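Local coordinates for T9SS C-terminal target domain-containing protein (PDB 5JVK) that probably hydrolyses O-glycosidic bonds, as an endo-acting family 39 glycoside hydrolase of the gut symbiont Bacteroides cellulosilyticus, at residues F281-S286 against N326-K331; D250-S255 against E333-V338; S119-L124 against S397-K402; N14-S19 against I125-F130; T360-R365 against T440-A445. One frame throughout, in Å; residues are numbered along the deposited sequence.

Contact 1: F281-S286 against N326-K331; sequences FQDGYS and NLRSDK
At the N-terminal rim of the (beta/alpha)8 barrel, Arg328, from the loop that leads into strand 335-341, lies against Gln282 and Asp283, just ahead of strand 284-287. The arginine does nearly all the reaching. Its CG stands beside the backbone N, chi2 runs straight, and a bend at chi3 (77°) swings the head over towards 281-286, leaving NE 3.1 Å from the backbone O of Gln282. Asp283 OD1 sits above one face of the guanidinium, displaced towards the rim and 4.4 Å from Arg328 NH1; no N-H points at it, so any attraction is probably through charge alone. That carboxylate is already engaged by Tyr241, Lys245 and the backbone N of Leu253. Arg328's firmer grips are a salt bridge from NH1 to Asp330 OD2, 2.8 Å long, and a hydrogen bond from NH2 to the carbonyl of Asp280. The first spans part of a type I turn from Arg328 to Lys331, closed by Lys331 N to Arg328 O at 2.9 Å. With a methionine in its place, Asp330 would probably be left without its charged mate and the Asp280 carbonyl without its donor. Helix 229-247 and strand 252-255 flank Asp283, while Val279 and Leu334 pack on the Arg328 side chain, tying the exit of helix 312-325 to the start of strand 284-287.

Contact 2: D250-S255 against E333-V338; sequences DITLIS and ELSVWV
Ile254 lays its CD1 methyl over one face of the Trp337 indole, inside the (beta/alpha)8 barrel. Strands 252-255 and 335-341 are not neighbours; strand 284-287 runs between them, and the axes of 252-255 and 335-338 make an angle of 66°. The two side chains cross at about a right angle. With chi2 extended, Ile254 CD1 ends up 3.6 Å from the centroid of the five-membered ring of Trp337 and 2° off its normal, a CH-pi contact, while CG1 follows at 3.9 Å from Trp337 CD1. Thr252 comes in obliquely, its CG2 lying 4.0 Å from Trp337 NE1 and also touching the hydroxyl of Ser335. A leucine in place of Trp337 would probably take away the flat surface under the Ile254 methyl and leave Ser335 without its indole donor. That donor probably helps fix the ring's rotation: Trp337 NE1 gives a hydrogen bond of 2.8 Å to Ser335 OG, bent to 144°, with the oxygen somewhat tilted from the ring plane.

Contact 3: S119-L124 against S397-K402; sequences SKTFRL and SDFSPK
Two successive bends, at chi3 (67°) and chi4 (66°), curl the end of Lys120 back from an otherwise extended chain and set NZ over the face of Phe399. The ammonium sits 3.4 Å from the ring centroid and 2° off the normal, a well-centred cation-pi contact. Asp115 gives NZ a salt bridge as well, so the positive charge is probably balanced mainly by the carboxylate, with the ring adding to it. One residue on, Thr121 meets the ring at its edge, OG1 lying near the ring plane and 3.6 Å from Phe399 CE1. Leu124, a turn further along the helix, brings CD1 obliquely to within 4.0 Å of Phe399 CD1. The phenylalanine has a positive phi and follows Asp398, whose OD2 accepts from Ser400 N at 3.1 Å; this Asx turn probably helps set the ring toward the helix. The contact joins helix 118-127, after the first strand of the (beta/alpha)8 barrel, to the loop between the last strand, 373-375, and helix 403-415.

Contact 4: N14-S19 against I125-F130; sequences NPVLVS and IRMAGF
Met127, near the end of helix 118-127, pushes its terminal methyl against Val18 and, more lightly, Val16, where the N-terminal sheet meets the barrel. The close part is at Val18. The two side chains meet tip to tip, Met127 CE lying 3.7 Å from Val18 CG1 and SD 4.0 Å from the same methyl. With chi2 extended, the thioether chain bends at chi3 (-70°), which turns CE along the valine so that it also reaches the backbone O of Val18, at 3.8 Å. Leu124 and Tyr405 pack on Val18 too, and Tyr405 covers part of Met127 as well. The looser part lies towards Val16, where the approach is oblique and a single pair, Val16 CG1 and Met127 CE, comes to 4.1 Å. Met127 as a whole stays partly exposed, whereas both valines are buried; past Val18, Ser19 turns its CB away from 125-130. A local turn flanks each partner. Val16 N donates to Asn14 OD1 over 2.9 Å, an Asx turn, with the donor standing 40° above the carbonyl plane; at Gly129 the chain leaves helical geometry in a Schellman motif, Gly129 N bonding to Arg126 O at 3.0 Å. Between the segments themselves the contact is made mainly by methyl and thioether groups, so it rests on dispersion and the burial of apolar surface, and the join between sheet and barrel probably rests here on shape more than on directional bonds.

Contact 5: T360-R365 against T440-A445; sequences TYLLSR and TTFYTA
Helix 350-366 packs against strand 439-447, with Leu362 and Thr444 the nearest pair at 8.3 Å between CA atoms. Regular bonds hold the helix, among them Ser364 N to Thr360 O at 2.8 Å, whereas the strand carries a classic beta bulge in which Thr441 and Phe442 both face Phe434 of strand 429-436. Leu362 reaches across to the strand. It meets Thr444 tip to tip and shares out its two methyls: CD1 lies 3.6 Å from Thr444 OG1, and CD2 is 4.1 Å from Thr444 CG2. Thr444 holds its hydroxyl anti to the backbone N (chi1 -175°), which puts CG2 between N and the carbonyl carbon and lets both branches face the leucine. The hydroxyl is not left to an apolar neighbour alone, since OG1 hydrogen-bonds with the backbone O of Gln494 on the adjoining strand. Leu362 CD2 also comes to the edge of the Phe442 ring, near its plane and 4.4 Å from CE2, a lighter touch. That ring meets Phe434 with the planes nearly parallel. Tyr495, Val411 and Leu415 also pack on Leu362, which is therefore wedged among strand 494-498, helix 403-415 and the bulged strand. The arrangement is an interdomain seam, where a (beta/alpha)8 barrel helix seats an antiparallel sheet that follows it in the chain, consistent with the barrel-plus-beta-domain build of family 39 enzymes.

Overall arrangement
Contacts 1 and 2 form one cluster in the barrel wall, their centres 8 Å apart; Ser286 N lies 2.9 Å from Ser255 O, a probable hydrogen bond between them. Contacts 3 and 4 share helix 118-127 on the other side of the chain's centre, with their centres 6 Å apart, and Leu124 CD2 touches Val18 CG2 at 3.7 Å. Contact 5 lies about 23 Å from contact 4 between centres, yet Phe130 CE1 of contact 4 touches Tyr361 OH of contact 5 at 3.9 Å. Together they tie the N-terminal sheet, the barrel and the C-terminal sheet. In clan GH-A barrels the catalytic site lies at the strands' C-terminal ends, so contact 1 is probably at the far end.

Contact 1: F281-S286 against N326-K331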
# COMPACT_ATOMS: atom_id res chain seq x y z
N PHE A 281 -23.28 -6.20 14.52
CA PHE A 281 -22.28 -7.26 14.74
C PHE A 281 -20.91 -6.99 14.09
O PHE A 281 -20.09 -7.90 13.98
CB PHE A 281 -22.87 -8.61 14.33
CG PHE A 281 -24.11 -8.97 15.10
CD1 PHE A 281 -24.02 -9.53 16.37
CD2 PHE A 281 -25.37 -8.71 14.57
CE1 PHE A 281 -25.16 -9.84 17.10
CE2 PHE A 281 -26.52 -9.02 15.29
CZ PHE A 281 -26.42 -9.59 16.56
N GLN A 282 -20.69 -5.75 13.64
CA GLN A 282 -19.36 -5.28 13.23
C GLN A 282 -19.10 -3.85 13.72
O GLN A 282 -20.03 -3.11 14.04
CB GLN A 282 -19.21 -5.27 11.71
CG GLN A 282 -19.87 -6.41 10.96
CD GLN A 282 -21.10 -6.01 10.18
OE1 GLN A 282 -21.97 -5.28 10.68
NE2 GLN A 282 -21.19 -6.48 8.95
N ASP A 283 -17.81 -3.50 13.76
CA ASP A 283 -17.37 -2.12 13.86
C ASP A 283 -17.08 -1.53 12.47
O ASP A 283 -17.14 -0.32 12.28
CB ASP A 283 -16.12 -2.03 14.74
CG ASP A 283 -16.33 -2.65 16.12
OD1 ASP A 283 -17.39 -2.41 16.72
OD2 ASP A 283 -15.43 -3.38 16.58
N GLY A 284 -16.75 -2.39 11.51
CA GLY A 284 -16.57 -1.99 10.13
C GLY A 284 -16.52 -3.18 9.20
O GLY A 284 -16.58 -4.33 9.66
N TYR A 285 -16.42 -2.92 7.90
CA TYR A 285 -16.24 -3.97 6.89
C TYR A 285 -15.13 -3.59 5.92
O TYR A 285 -14.71 -2.44 5.88
CB TYR A 285 -17.55 -4.27 6.14
CG TYR A 285 -18.04 -3.18 5.21
CD1 TYR A 285 -17.76 -3.22 3.84
CD2 TYR A 285 -18.80 -2.12 5.69
CE1 TYR A 285 -18.22 -2.22 2.98
CE2 TYR A 285 -19.26 -1.12 4.84
CZ TYR A 285 -18.97 -1.18 3.49
OH TYR A 285 -19.43 -0.18 2.67
N SER A 286 -14.67 -4.57 5.15
CA SER A 286 -13.59 -4.36 4.20
C SER A 286 -13.98 -4.71 2.76
O SER A 286 -14.84 -5.57 2.54
CB SER A 286 -12.35 -5.17 4.60
OG SER A 286 -12.62 -6.55 4.62
N ASN A 326 -26.93 4.08 7.08
CA ASN A 326 -27.28 2.82 7.74
C ASN A 326 -26.41 2.63 8.98
O ASN A 326 -25.56 1.74 9.04
CB ASN A 326 -27.13 1.64 6.78
CG ASN A 326 -28.04 1.76 5.57
OD1 ASN A 326 -29.09 1.12 5.51
ND2 ASN A 326 -27.64 2.58 4.60
N LEU A 327 -26.67 3.46 9.99
CA LEU A 327 -25.90 3.45 11.23
C LEU A 327 -26.21 2.23 12.09
O LEU A 327 -27.20 1.53 11.87
CB LEU A 327 -26.17 4.72 12.04
CG LEU A 327 -25.84 6.07 11.39
CD1 LEU A 327 -26.37 7.21 12.24
CD2 LEU A 327 -24.34 6.22 11.17
N ARG A 328 -25.36 1.99 13.08
CA ARG A 328 -25.59 0.95 14.09
C ARG A 328 -26.66 1.41 15.09
O ARG A 328 -27.07 2.58 15.07
CB ARG A 328 -24.30 0.63 14.85
CG ARG A 328 -23.17 0.08 13.98
CD ARG A 328 -21.91 -0.09 14.80
NE ARG A 328 -21.97 -1.29 15.64
CZ ARG A 328 -21.60 -1.38 16.92
NH1 ARG A 328 -21.12 -0.33 17.60
NH2 ARG A 328 -21.72 -2.55 17.55
N SER A 329 -27.09 0.50 15.97
CA SER A 329 -28.07 0.82 17.03
C SER A 329 -27.56 1.92 17.97
O SER A 329 -28.30 2.84 18.30
CB SER A 329 -28.41 -0.43 17.84
OG SER A 329 -29.06 -1.39 17.03
N ASP A 330 -26.28 1.83 18.35
CA ASP A 330 -25.61 2.89 19.13
C ASP A 330 -25.21 4.13 18.30
O ASP A 330 -24.47 4.99 18.79
CB ASP A 330 -24.40 2.32 19.90
CG ASP A 330 -23.27 1.82 19.00
OD1 ASP A 330 -23.34 1.94 17.76
OD2 ASP A 330 -22.28 1.29 19.55
N LYS A 331 -25.68 4.21 17.05
CA LYS A 331 -25.46 5.33 16.12
C LYS A 331 -24.01 5.53 15.65
O LYS A 331 -23.71 6.53 14.98
CB LYS A 331 -26.05 6.63 16.68
CG LYS A 331 -27.55 6.60 16.94
CD LYS A 331 -28.35 6.58 15.64
CE LYS A 331 -29.82 6.91 15.85
NZ LYS A 331 -30.58 5.75 16.40

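Contact 2: D250-S255 against E333-V338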
# COMPACT_ATOMS: atom_id res chain seq x y z
N ASP A 250 -11.76 -2.20 22.81
CA ASP A 250 -11.11 -1.12 22.04
C ASP A 250 -10.75 -1.46 20.59
O ASP A 250 -10.37 -0.55 19.84
CB ASP A 250 -9.84 -0.64 22.77
CG ASP A 250 -10.13 -0.08 24.17
OD1 ASP A 250 -11.25 0.42 24.41
OD2 ASP A 250 -9.22 -0.14 25.02
N ILE A 251 -10.85 -2.72 20.18
CA ILE A 251 -10.54 -3.09 18.79
C ILE A 251 -11.63 -2.65 17.81
O ILE A 251 -12.76 -2.35 18.21
CB ILE A 251 -10.27 -4.61 18.58
CG1 ILE A 251 -11.55 -5.45 18.73
CG2 ILE A 251 -9.19 -5.11 19.53
CD1 ILE A 251 -11.45 -6.80 18.06
N THR A 252 -11.27 -2.64 16.53
CA THR A 252 -12.23 -2.52 15.44
C THR A 252 -12.31 -3.90 14.77
O THR A 252 -11.36 -4.33 14.10
CB THR A 252 -11.78 -1.45 14.42
OG1 THR A 252 -11.51 -0.23 15.12
CG2 THR A 252 -12.86 -1.20 13.38
N LEU A 253 -13.42 -4.60 15.00
CA LEU A 253 -13.69 -5.88 14.35
C LEU A 253 -14.22 -5.62 12.94
O LEU A 253 -15.27 -4.99 12.78
CB LEU A 253 -14.70 -6.70 15.17
CG LEU A 253 -14.89 -8.19 14.84
CD1 LEU A 253 -15.70 -8.42 13.56
CD2 LEU A 253 -13.56 -8.94 14.78
N ILE A 254 -13.49 -6.12 11.94
CA ILE A 254 -13.76 -5.83 10.53
C ILE A 254 -14.27 -7.08 9.81
O ILE A 254 -13.58 -8.09 9.74
CB ILE A 254 -12.49 -5.29 9.83
CG1 ILE A 254 -12.00 -4.00 10.53
CG2 ILE A 254 -12.76 -5.02 8.35
CD1 ILE A 254 -10.58 -3.61 10.19
N SER A 255 -15.49 -6.99 9.27
CA SER A 255 -16.12 -8.10 8.53
C SER A 255 -15.93 -7.97 7.02
O SER A 255 -15.31 -7.02 6.55
CB SER A 255 -17.61 -8.13 8.85
OG SER A 255 -18.24 -6.98 8.32
N GLU A 333 -20.95 4.87 13.18
CA GLU A 333 -20.86 4.62 11.75
C GLU A 333 -19.93 3.43 11.51
O GLU A 333 -18.88 3.34 12.15
CB GLU A 333 -20.33 5.87 11.06
CG GLU A 333 -20.42 5.84 9.55
CD GLU A 333 -20.24 7.22 8.95
OE1 GLU A 333 -19.20 7.46 8.31
OE2 GLU A 333 -21.14 8.06 9.14
N LEU A 334 -20.31 2.53 10.61
CA LEU A 334 -19.43 1.43 10.22
C LEU A 334 -18.27 1.98 9.38
O LEU A 334 -18.49 2.67 8.39
CB LEU A 334 -20.17 0.35 9.42
CG LEU A 334 -21.22 -0.50 10.14
CD1 LEU A 334 -21.86 -1.45 9.13
CD2 LEU A 334 -20.61 -1.29 11.29
N SER A 335 -17.04 1.68 9.79
CA SER A 335 -15.86 2.08 9.04
C SER A 335 -15.66 1.17 7.83
O SER A 335 -15.97 -0.02 7.88
CB SER A 335 -14.61 2.07 9.94
OG SER A 335 -14.46 0.82 10.59
N VAL A 336 -15.15 1.73 6.74
CA VAL A 336 -14.88 0.99 5.51
C VAL A 336 -13.37 0.92 5.31
O VAL A 336 -12.72 1.95 5.15
CB VAL A 336 -15.55 1.65 4.28
CG1 VAL A 336 -15.29 0.85 3.01
CG2 VAL A 336 -17.04 1.81 4.52
N TRP A 337 -12.83 -0.30 5.31
CA TRP A 337 -11.39 -0.52 5.20
C TRP A 337 -11.04 -1.12 3.85
O TRP A 337 -11.53 -2.19 3.50
CB TRP A 337 -10.93 -1.44 6.33
CG TRP A 337 -11.11 -0.84 7.68
CD1 TRP A 337 -12.27 -0.74 8.39
CD2 TRP A 337 -10.09 -0.23 8.49
NE1 TRP A 337 -12.05 -0.10 9.59
CE2 TRP A 337 -10.72 0.22 9.68
CE3 TRP A 337 -8.72 -0.01 8.32
CZ2 TRP A 337 -10.01 0.86 10.70
CZ3 TRP A 337 -8.02 0.63 9.34
CH2 TRP A 337 -8.67 1.06 10.51
N VAL A 338 -10.19 -0.44 3.08
CA VAL A 338 -9.76 -0.95 1.77
C VAL A 338 -8.54 -1.84 2.00
O VAL A 338 -7.39 -1.42 1.81
CB VAL A 338 -9.49 0.20 0.78
CG1 VAL A 338 -9.16 -0.35 -0.61
CG2 VAL A 338 -10.69 1.14 0.72

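Contact 3: S119-L124 against S397-K402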
# COMPACT_ATOMS: atom_id res chain seq x y z
N SER A 119 13.51 -6.70 10.48
CA SER A 119 13.99 -5.32 10.65
C SER A 119 14.32 -4.65 9.31
O SER A 119 14.04 -3.47 9.13
CB SER A 119 15.20 -5.28 11.59
OG SER A 119 16.23 -6.12 11.10
N LYS A 120 14.91 -5.41 8.39
CA LYS A 120 15.24 -4.90 7.05
C LYS A 120 13.98 -4.58 6.23
O LYS A 120 13.88 -3.50 5.66
CB LYS A 120 16.11 -5.90 6.29
CG LYS A 120 16.59 -5.40 4.93
CD LYS A 120 17.82 -6.16 4.42
CE LYS A 120 17.51 -7.62 4.09
NZ LYS A 120 16.59 -7.76 2.93
N THR A 121 13.05 -5.53 6.19
CA THR A 121 11.78 -5.36 5.48
C THR A 121 10.97 -4.18 6.04
O THR A 121 10.44 -3.39 5.26
CB THR A 121 10.95 -6.67 5.48
OG1 THR A 121 11.59 -7.65 4.65
CG2 THR A 121 9.53 -6.45 4.95
N PHE A 122 10.91 -4.06 7.36
CA PHE A 122 10.16 -2.96 7.99
C PHE A 122 10.84 -1.60 7.92
O PHE A 122 10.17 -0.57 7.99
CB PHE A 122 9.75 -3.30 9.43
CG PHE A 122 8.43 -4.00 9.51
CD1 PHE A 122 8.32 -5.35 9.18
CD2 PHE A 122 7.28 -3.30 9.85
CE1 PHE A 122 7.09 -5.99 9.22
CE2 PHE A 122 6.05 -3.94 9.90
CZ PHE A 122 5.95 -5.28 9.58
N ARG A 123 12.16 -1.59 7.78
CA ARG A 123 12.90 -0.37 7.46
C ARG A 123 12.55 0.11 6.05
O ARG A 123 12.40 1.31 5.81
CB ARG A 123 14.41 -0.61 7.59
CG ARG A 123 15.29 0.63 7.49
CD ARG A 123 16.74 0.28 7.80
NE ARG A 123 17.70 1.10 7.05
CZ ARG A 123 18.99 0.82 6.89
NH1 ARG A 123 19.54 -0.27 7.42
NH2 ARG A 123 19.76 1.65 6.18
N LEU A 124 12.42 -0.83 5.12
CA LEU A 124 12.01 -0.53 3.74
C LEU A 124 10.54 -0.10 3.65
O LEU A 124 10.20 0.76 2.84
CB LEU A 124 12.28 -1.72 2.82
CG LEU A 124 13.76 -2.08 2.61
CD1 LEU A 124 13.94 -3.51 2.16
CD2 LEU A 124 14.40 -1.13 1.61
N SER A 397 11.77 -9.62 -5.75
CA SER A 397 12.15 -10.71 -4.83
C SER A 397 13.55 -10.52 -4.21
O SER A 397 13.77 -10.92 -3.07
CB SER A 397 12.08 -12.06 -5.55
OG SER A 397 13.06 -12.14 -6.57
N ASP A 398 14.46 -9.90 -4.96
CA ASP A 398 15.82 -9.58 -4.46
C ASP A 398 15.91 -8.24 -3.69
O ASP A 398 17.01 -7.70 -3.52
CB ASP A 398 16.84 -9.63 -5.61
CG ASP A 398 16.59 -8.59 -6.70
OD1 ASP A 398 17.25 -8.66 -7.75
OD2 ASP A 398 15.72 -7.71 -6.52
N PHE A 399 14.76 -7.71 -3.25
CA PHE A 399 14.66 -6.43 -2.53
C PHE A 399 15.06 -5.19 -3.34
O PHE A 399 15.27 -4.11 -2.78
CB PHE A 399 15.38 -6.51 -1.17
CG PHE A 399 14.81 -7.54 -0.24
CD1 PHE A 399 13.83 -7.19 0.69
CD2 PHE A 399 15.23 -8.86 -0.29
CE1 PHE A 399 13.29 -8.14 1.55
CE2 PHE A 399 14.69 -9.82 0.56
CZ PHE A 399 13.72 -9.46 1.49
N SER A 400 15.11 -5.32 -4.67
CA SER A 400 15.38 -4.20 -5.56
C SER A 400 14.08 -3.41 -5.73
O SER A 400 13.05 -4.01 -6.01
CB SER A 400 15.86 -4.71 -6.92
OG SER A 400 16.18 -3.64 -7.79
N PRO A 401 14.12 -2.07 -5.54
CA PRO A 401 12.89 -1.29 -5.66
C PRO A 401 12.43 -1.13 -7.11
O PRO A 401 13.25 -0.91 -8.00
CB PRO A 401 13.28 0.07 -5.07
CG PRO A 401 14.74 0.18 -5.34
CD PRO A 401 15.28 -1.22 -5.23
N LYS A 402 11.12 -1.26 -7.32
CA LYS A 402 10.48 -0.94 -8.59
C LYS A 402 10.07 0.54 -8.54
O LYS A 402 10.08 1.14 -7.46
CB LYS A 402 9.27 -1.84 -8.82
CG LYS A 402 9.62 -3.33 -8.94
CD LYS A 402 8.42 -4.22 -8.68
CE LYS A 402 7.33 -4.02 -9.71
NZ LYS A 402 6.20 -4.97 -9.53

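Contact 4: N14-S19 against I125-F130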
# COMPACT_ATOMS: atom_id res chain seq x y z
N ASN A 14 24.69 -3.51 -1.42
CA ASN A 14 24.05 -3.12 -0.17
C ASN A 14 22.70 -3.84 -0.12
O ASN A 14 21.94 -3.74 -1.09
CB ASN A 14 23.86 -1.59 -0.13
CG ASN A 14 23.42 -1.08 1.24
OD1 ASN A 14 22.74 -1.77 2.00
ND2 ASN A 14 23.80 0.15 1.54
N PRO A 15 22.42 -4.59 0.96
CA PRO A 15 21.10 -5.23 1.10
C PRO A 15 19.92 -4.25 1.06
O PRO A 15 18.84 -4.63 0.61
CB PRO A 15 21.17 -5.90 2.47
CG PRO A 15 22.62 -6.14 2.69
CD PRO A 15 23.32 -4.98 2.06
N VAL A 16 20.14 -3.03 1.54
CA VAL A 16 19.16 -1.96 1.47
C VAL A 16 19.48 -1.08 0.25
O VAL A 16 20.45 -0.33 0.26
CB VAL A 16 19.18 -1.11 2.77
CG1 VAL A 16 18.19 0.04 2.70
CG2 VAL A 16 18.90 -2.00 3.98
N LEU A 17 18.65 -1.18 -0.79
CA LEU A 17 18.80 -0.38 -2.02
C LEU A 17 17.87 0.85 -2.04
O LEU A 17 17.46 1.32 -3.10
CB LEU A 17 18.56 -1.27 -3.25
CG LEU A 17 19.57 -2.41 -3.46
CD1 LEU A 17 19.05 -3.45 -4.44
CD2 LEU A 17 20.92 -1.88 -3.93
N VAL A 18 17.56 1.37 -0.85
CA VAL A 18 16.75 2.58 -0.68
C VAL A 18 17.45 3.47 0.34
O VAL A 18 17.94 2.98 1.35
CB VAL A 18 15.34 2.22 -0.15
CG1 VAL A 18 14.52 3.48 0.12
CG2 VAL A 18 14.63 1.30 -1.12
N SER A 19 17.46 4.78 0.08
CA SER A 19 18.10 5.73 0.99
C SER A 19 17.36 7.07 1.00
O SER A 19 17.05 7.61 -0.07
CB SER A 19 19.57 5.92 0.59
OG SER A 19 20.25 6.79 1.47
N ILE A 125 9.68 -0.70 4.47
CA ILE A 125 8.28 -0.28 4.58
C ILE A 125 8.17 1.15 5.13
O ILE A 125 7.36 1.93 4.64
CB ILE A 125 7.44 -1.26 5.45
CG1 ILE A 125 7.29 -2.61 4.74
CG2 ILE A 125 6.04 -0.69 5.74
CD1 ILE A 125 6.95 -3.77 5.66
N ARG A 126 8.99 1.47 6.13
CA ARG A 126 9.01 2.81 6.75
C ARG A 126 9.38 3.91 5.75
O ARG A 126 8.71 4.94 5.69
CB ARG A 126 9.98 2.85 7.94
CG ARG A 126 10.26 4.23 8.53
CD ARG A 126 9.01 4.93 9.02
NE ARG A 126 9.31 6.28 9.51
CZ ARG A 126 9.55 7.35 8.74
NH1 ARG A 126 9.52 7.27 7.41
NH2 ARG A 126 9.81 8.52 9.32
N MET A 127 10.43 3.68 4.97
CA MET A 127 10.90 4.67 4.00
C MET A 127 9.96 4.87 2.80
O MET A 127 10.08 5.86 2.08
CB MET A 127 12.32 4.32 3.51
CG MET A 127 13.39 4.47 4.59
SD MET A 127 15.07 4.19 3.99
CE MET A 127 15.03 2.43 3.68
N ALA A 128 9.04 3.93 2.58
CA ALA A 128 7.96 4.09 1.59
C ALA A 128 6.82 4.98 2.10
O ALA A 128 5.96 5.38 1.31
CB ALA A 128 7.41 2.73 1.18
N GLY A 129 6.79 5.27 3.40
CA GLY A 129 5.85 6.22 4.00
C GLY A 129 4.63 5.60 4.66
O GLY A 129 3.76 6.33 5.14
N PHE A 130 4.55 4.27 4.70
CA PHE A 130 3.38 3.58 5.24
C PHE A 130 3.33 3.65 6.77
O PHE A 130 4.38 3.61 7.43
CB PHE A 130 3.36 2.12 4.79
CG PHE A 130 3.27 1.94 3.30
CD1 PHE A 130 2.06 2.15 2.64
CD2 PHE A 130 4.38 1.55 2.56
CE1 PHE A 130 1.96 1.98 1.26
CE2 PHE A 130 4.29 1.37 1.18
CZ PHE A 130 3.08 1.59 0.53

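Contact 5: T360-R365 against T440-A445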
# COMPACT_ATOMS: atom_id res chain seq x y z
N THR A 360 -4.15 6.48 -6.72
CA THR A 360 -5.03 5.84 -5.74
C THR A 360 -5.09 6.61 -4.42
O THR A 360 -6.17 6.92 -3.93
CB THR A 360 -4.61 4.38 -5.45
OG1 THR A 360 -4.78 3.59 -6.63
CG2 THR A 360 -5.44 3.75 -4.32
N TYR A 361 -3.93 6.92 -3.86
CA TYR A 361 -3.87 7.60 -2.56
C TYR A 361 -4.27 9.08 -2.65
O TYR A 361 -4.86 9.61 -1.71
CB TYR A 361 -2.49 7.42 -1.91
CG TYR A 361 -2.25 6.00 -1.47
CD1 TYR A 361 -3.00 5.44 -0.44
CD2 TYR A 361 -1.28 5.20 -2.08
CE1 TYR A 361 -2.80 4.14 -0.02
CE2 TYR A 361 -1.07 3.89 -1.67
CZ TYR A 361 -1.83 3.36 -0.63
OH TYR A 361 -1.64 2.07 -0.21
N LEU A 362 -3.96 9.72 -3.77
CA LEU A 362 -4.41 11.09 -4.02
C LEU A 362 -5.93 11.17 -4.20
O LEU A 362 -6.57 12.03 -3.60
CB LEU A 362 -3.69 11.69 -5.24
CG LEU A 362 -2.20 11.96 -5.02
CD1 LEU A 362 -1.47 12.12 -6.35
CD2 LEU A 362 -1.98 13.18 -4.14
N LEU A 363 -6.49 10.26 -4.99
CA LEU A 363 -7.95 10.19 -5.14
C LEU A 363 -8.66 9.69 -3.87
O LEU A 363 -9.77 10.14 -3.57
CB LEU A 363 -8.34 9.31 -6.34
CG LEU A 363 -8.00 9.87 -7.72
CD1 LEU A 363 -8.15 8.80 -8.79
CD2 LEU A 363 -8.86 11.08 -8.07
N SER A 364 -8.04 8.78 -3.13
CA SER A 364 -8.59 8.29 -1.86
C SER A 364 -8.74 9.42 -0.84
O SER A 364 -9.80 9.56 -0.22
CB SER A 364 -7.74 7.16 -1.29
OG SER A 364 -8.19 6.77 -0.00
N ARG A 365 -7.69 10.22 -0.68
CA ARG A 365 -7.74 11.39 0.20
C ARG A 365 -8.73 12.45 -0.29
O ARG A 365 -9.41 13.09 0.51
CB ARG A 365 -6.34 12.01 0.35
CG ARG A 365 -6.19 13.07 1.44
CD ARG A 365 -6.26 12.50 2.85
NE ARG A 365 -5.13 11.60 3.13
CZ ARG A 365 -3.89 11.98 3.43
NH1 ARG A 365 -3.55 13.27 3.48
NH2 ARG A 365 -2.96 11.06 3.68
N THR A 440 -4.36 26.03 1.54
CA THR A 440 -3.80 25.08 0.58
C THR A 440 -2.28 24.98 0.74
O THR A 440 -1.59 25.99 0.75
CB THR A 440 -4.15 25.51 -0.86
OG1 THR A 440 -5.58 25.47 -1.03
CG2 THR A 440 -3.50 24.60 -1.91
N THR A 441 -1.78 23.75 0.88
CA THR A 441 -0.34 23.48 1.06
C THR A 441 0.34 22.92 -0.20
O THR A 441 1.54 23.15 -0.39
CB THR A 441 -0.07 22.52 2.24
OG1 THR A 441 -0.69 21.26 2.00
CG2 THR A 441 -0.59 23.12 3.54
N PHE A 442 -0.39 22.16 -1.02
CA PHE A 442 0.10 21.75 -2.33
C PHE A 442 -1.03 21.46 -3.32
O PHE A 442 -2.17 21.23 -2.93
CB PHE A 442 1.05 20.55 -2.22
CG PHE A 442 0.35 19.22 -2.01
CD1 PHE A 442 -0.05 18.82 -0.74
CD2 PHE A 442 0.11 18.37 -3.08
CE1 PHE A 442 -0.68 17.60 -0.54
CE2 PHE A 442 -0.52 17.15 -2.88
CZ PHE A 442 -0.92 16.77 -1.61
N TYR A 443 -0.67 21.49 -4.61
CA TYR A 443 -1.56 21.09 -5.70
C TYR A 443 -0.94 19.88 -6.38
O TYR A 443 0.28 19.80 -6.48
CB TYR A 443 -1.72 22.20 -6.74
CG TYR A 443 -2.12 23.53 -6.15
CD1 TYR A 443 -1.17 24.39 -5.60
CD2 TYR A 443 -3.46 23.94 -6.15
CE1 TYR A 443 -1.54 25.61 -5.05
CE2 TYR A 443 -3.84 25.16 -5.61
CZ TYR A 443 -2.87 25.99 -5.06
OH TYR A 443 -3.23 27.21 -4.51
N THR A 444 -1.77 18.94 -6.83
CA THR A 444 -1.29 17.82 -7.64
C THR A 444 -1.95 17.87 -9.01
O THR A 444 -3.09 18.31 -9.12
CB THR A 444 -1.53 16.44 -6.98
OG1 THR A 444 -0.93 15.42 -7.79
CG2 THR A 444 -3.02 16.13 -6.81
N ALA A 445 -1.23 17.41 -10.03
CA ALA A 445 -1.74 17.44 -11.40
C ALA A 445 -1.27 16.24 -12.20
O ALA A 445 -0.11 15.86 -12.14
CB ALA A 445 -1.33 18.74 -12.08